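Local coordinates for putative lipoprotein YcdA (Bacillus subtilis subsp. subtilis str. 168, PDB 4R4G) that is of unknown function but is probably a membrane-attached lipoprotein, with an Ig-like N-terminal domain joined by a kinked helix to an alpha+beta C-terminal domain, at residues A289-K298 and R315-K325. Numbering follows the deposited sequence.
Sequences ASSEKTVEVK and RAAELVEAFIK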
loop_
_atom_site.group_PDB
_atom_site.type_symbol
_atom_site.label_atom_id
_atom_site.label_comp_id
_atom_site.label_asym_id
_atom_site.label_seq_id
_atom_site.Cartn_x
_atom_site.Cartn_y
_atom_site.Cartn_z
ATOM N N ALA A 289 17.635 7.964 13.269
ATOM C CA ALA A 289 17.481 7.322 14.560
ATOM C C ALA A 289 17.711 5.824 14.403
ATOM O O ALA A 289 17.604 5.300 13.286
ATOM C CB ALA A 289 16.096 7.602 15.115
ATOM N N SER A 290 18.067 5.142 15.507
ATOM C CA SER A 290 18.301 3.685 15.545
ATOM C C SER A 290 17.023 2.914 15.137
ATOM O O SER A 290 17.055 2.068 14.232
ATOM C CB SER A 290 18.749 3.267 16.944
ATOM O OG SER A 290 18.167 4.087 17.948
ATOM N N SER A 291 15.892 3.297 15.774
ATOM C CA SER A 291 14.536 2.763 15.627
ATOM C C SER A 291 13.871 3.074 14.276
ATOM O O SER A 291 14.362 3.869 13.474
ATOM C CB SER A 291 13.647 3.314 16.740
ATOM O OG SER A 291 13.620 4.734 16.748
ATOM N N GLU A 292 12.741 2.401 14.054
ATOM C CA GLU A 292 11.831 2.509 12.924
ATOM C C GLU A 292 10.415 2.541 13.460
ATOM O O GLU A 292 10.158 2.004 14.537
ATOM C CB GLU A 292 11.995 1.326 11.958
ATOM C CG GLU A 292 13.122 1.463 10.950
ATOM C CD GLU A 292 13.140 0.426 9.836
ATOM O OE1 GLU A 292 12.798 -0.755 10.096
ATOM O OE2 GLU A 292 13.506 0.800 8.697
ATOM N N LYS A 293 9.501 3.163 12.730
ATOM C CA LYS A 293 8.094 3.194 13.100
ATOM C C LYS A 293 7.313 2.769 11.886
ATOM O O LYS A 293 7.623 3.181 10.766
ATOM C CB LYS A 293 7.667 4.580 13.620
ATOM C CG LYS A 293 6.380 4.569 14.461
ATOM C CD LYS A 293 6.267 5.825 15.327
ATOM C CE LYS A 293 5.119 5.801 16.311
ATOM N NZ LYS A 293 5.293 6.828 17.380
ATOM N N THR A 294 6.358 1.883 12.086
ATOM C CA THR A 294 5.544 1.406 10.982
ATOM C C THR A 294 4.166 2.043 11.110
ATOM O O THR A 294 3.563 1.999 12.183
ATOM C CB THR A 294 5.534 -0.110 10.952
ATOM O OG1 THR A 294 6.884 -0.574 11.070
ATOM C CG2 THR A 294 4.941 -0.642 9.680
ATOM N N VAL A 295 3.707 2.708 10.055
ATOM C CA VAL A 295 2.420 3.402 10.074
ATOM C C VAL A 295 1.579 2.835 8.972
ATOM O O VAL A 295 2.073 2.671 7.861
ATOM C CB VAL A 295 2.574 4.951 9.944
ATOM C CG1 VAL A 295 1.217 5.650 9.907
ATOM C CG2 VAL A 295 3.412 5.517 11.073
ATOM N N GLU A 296 0.320 2.530 9.261
ATOM C CA GLU A 296 -0.587 2.048 8.227
ATOM C C GLU A 296 -1.318 3.249 7.696
ATOM O O GLU A 296 -1.756 4.102 8.471
ATOM C CB GLU A 296 -1.542 0.962 8.740
ATOM C CG GLU A 296 -0.894 -0.406 8.825
ATOM C CD GLU A 296 -1.821 -1.568 9.122
ATOM O OE1 GLU A 296 -2.653 -1.446 10.052
ATOM O OE2 GLU A 296 -1.670 -2.624 8.460
ATOM N N VAL A 297 -1.356 3.369 6.378
ATOM C CA VAL A 297 -1.937 4.513 5.687
ATOM C C VAL A 297 -2.895 3.989 4.630
ATOM O O VAL A 297 -2.547 3.076 3.880
ATOM C CB VAL A 297 -0.784 5.388 5.090
ATOM C CG1 VAL A 297 -1.241 6.236 3.911
ATOM C CG2 VAL A 297 -0.141 6.258 6.161
ATOM N N LYS A 298 -4.095 4.563 4.571
ATOM C CA LYS A 298 -5.105 4.181 3.599
ATOM C C LYS A 298 -5.026 5.084 2.367
ATOM O O LYS A 298 -5.032 6.317 2.479
ATOM C CB LYS A 298 -6.508 4.227 4.240
ATOM C CG LYS A 298 -7.648 3.634 3.403
ATOM C CD LYS A 298 -9.011 3.693 4.124
ATOM C CE LYS A 298 -9.643 5.073 4.150
ATOM N NZ LYS A 298 -11.052 5.035 4.613
ATOM N N ARG A 315 -4.227 9.322 9.972
ATOM C CA ARG A 315 -3.173 8.377 9.600
ATOM C C ARG A 315 -2.087 9.071 8.724
ATOM O O ARG A 315 -0.907 8.709 8.837
ATOM C CB ARG A 315 -3.771 7.118 8.925
ATOM C CG ARG A 315 -4.455 6.165 9.925
ATOM C CD ARG A 315 -4.945 4.868 9.293
ATOM N NE ARG A 315 -6.401 4.842 9.106
ATOM C CZ ARG A 315 -7.023 5.285 8.018
ATOM N NH1 ARG A 315 -6.328 5.802 7.013
ATOM N NH2 ARG A 315 -8.345 5.227 7.932
ATOM N N ALA A 316 -2.481 10.083 7.898
ATOM C CA ALA A 316 -1.559 10.898 7.091
ATOM C C ALA A 316 -0.689 11.754 8.014
ATOM O O ALA A 316 0.519 11.854 7.801
ATOM C CB ALA A 316 -2.323 11.783 6.121
ATOM N N ALA A 317 -1.289 12.309 9.077
ATOM C CA ALA A 317 -0.578 13.113 10.066
ATOM C C ALA A 317 0.458 12.275 10.777
ATOM O O ALA A 317 1.596 12.705 10.921
ATOM C CB ALA A 317 -1.556 13.693 11.070
ATOM N N GLU A 318 0.068 11.057 11.182
ATOM C CA GLU A 318 0.899 10.068 11.863
ATOM C C GLU A 318 2.074 9.669 11.014
ATOM O O GLU A 318 3.133 9.370 11.557
ATOM C CB GLU A 318 0.065 8.833 12.162
ATOM C CG GLU A 318 0.002 8.480 13.633
ATOM C CD GLU A 318 -1.179 7.597 13.971
ATOM O OE1 GLU A 318 -1.293 6.499 13.377
ATOM O OE2 GLU A 318 -2.010 8.026 14.807
ATOM N N LEU A 319 1.886 9.631 9.684
ATOM C CA LEU A 319 2.939 9.290 8.742
ATOM C C LEU A 319 3.982 10.425 8.748
ATOM O O LEU A 319 5.180 10.167 8.941
ATOM C CB LEU A 319 2.338 9.056 7.349
ATOM C CG LEU A 319 3.308 8.968 6.161
ATOM C CD1 LEU A 319 4.153 7.681 6.208
ATOM C CD2 LEU A 319 2.556 9.128 4.839
ATOM N N VAL A 320 3.505 11.680 8.620
ATOM C CA VAL A 320 4.342 12.880 8.629
ATOM C C VAL A 320 5.099 12.975 9.968
ATOM O O VAL A 320 6.310 13.178 9.944
ATOM C CB VAL A 320 3.493 14.140 8.333
ATOM C CG1 VAL A 320 4.328 15.407 8.406
ATOM C CG2 VAL A 320 2.820 14.033 6.969
ATOM N N GLU A 321 4.414 12.745 11.111
ATOM C CA GLU A 321 5.010 12.801 12.460
ATOM C C GLU A 321 6.079 11.738 12.670
ATOM O O GLU A 321 6.954 11.915 13.514
ATOM C CB GLU A 321 3.935 12.638 13.552
ATOM C CG GLU A 321 3.085 13.875 13.806
ATOM C CD GLU A 321 1.842 13.686 14.665
ATOM O OE1 GLU A 321 1.416 12.525 14.880
ATOM O OE2 GLU A 321 1.267 14.715 15.093
ATOM N N ALA A 322 5.988 10.618 11.935
ATOM C CA ALA A 322 6.907 9.478 12.052
ATOM C C ALA A 322 8.308 9.759 11.489
ATOM O O ALA A 322 9.212 8.949 11.720
ATOM C CB ALA A 322 6.317 8.264 11.344
ATOM N N PHE A 323 8.488 10.874 10.749
ATOM C CA PHE A 323 9.751 11.203 10.092
ATOM C C PHE A 323 10.764 11.897 10.992
ATOM O O PHE A 323 11.942 11.937 10.641
ATOM C CB PHE A 323 9.486 12.030 8.836
ATOM C CG PHE A 323 9.122 11.146 7.664
ATOM C CD1 PHE A 323 7.804 10.760 7.444
ATOM C CD2 PHE A 323 10.107 10.639 6.819
ATOM C CE1 PHE A 323 7.478 9.902 6.398
ATOM C CE2 PHE A 323 9.774 9.789 5.768
ATOM C CZ PHE A 323 8.459 9.450 5.551
ATOM N N ILE A 324 10.332 12.413 12.151
ATOM C CA ILE A 324 11.201 13.099 13.097
ATOM C C ILE A 324 10.964 12.548 14.496
ATOM O O ILE A 324 9.859 12.650 15.033
ATOM C CB ILE A 324 11.031 14.648 13.053
ATOM C CG1 ILE A 324 11.440 15.233 11.681
ATOM C CG2 ILE A 324 11.812 15.331 14.205
ATOM C CD1 ILE A 324 10.990 16.681 11.425
ATOM N N LYS A 325 12.027 11.969 15.072
ATOM C CA LYS A 325 12.088 11.432 16.433
ATOM C C LYS A 325 12.663 12.509 17.326
ATOM O O LYS A 325 13.633 13.155 16.942
ATOM C CB LYS A 325 12.952 10.145 16.480
ATOM C CG LYS A 325 13.019 9.454 17.853
ATOM C CD LYS A 325 13.551 8.022 17.743
ATOM C CE LYS A 325 14.015 7.430 19.053
ATOM N NZ LYS A 325 14.786 6.170 18.844
#
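Val295 and Val297, on strand 293-298, pack against helix 315-321, the axes inclined at 146°, roughly antiparallel, and 7.9 Å apart at closest approach. Val295 divides its two branches: CG1, anti to the backbone N (chi1 178°), lies against the helix backbone, 3.9 Å from Arg315 O. The apolar contacts come from the other methyls. Val295 CG2 lies 4.0 Å from Ala322 CB, in the type I turn from Glu321 to Ile324, and Val297 CG2 sits 3.9 Å from Leu319 CB, the two side chains crossing at about a right angle.

One hydrogen bond spans the segments, from Lys325 NZ to Ser291 OG (2.8 Å). The lysine is extended throughout, and its aliphatic part also packs, CD resting 3.7 Å from Ala289 CB. With an alanine here, strand 324-325 is likely to lose its tie to the Ser291 hydroxyl, and a gap to open beside Ala289 CB.

At the other end the Arg315 side chain passes the Glu296 carbonyl, CD 3.4 Å from Glu296 O, and slants across Lys298. Its guanidinium is salt-bridged through NH1 to Asp313.

A helix laid on a mostly antiparallel sheet is consistent with the NTF2-like clan of the DUF5105 family. Strand 293-301 pairs antiparallel with strand 233-244, which Val295 and Val297 join by backbone hydrogen bonds to Ala238 and Val236. Strand 324-325 runs parallel to that same strand, and Leu150 of helix 145-157 touches both Val297 and Leu319.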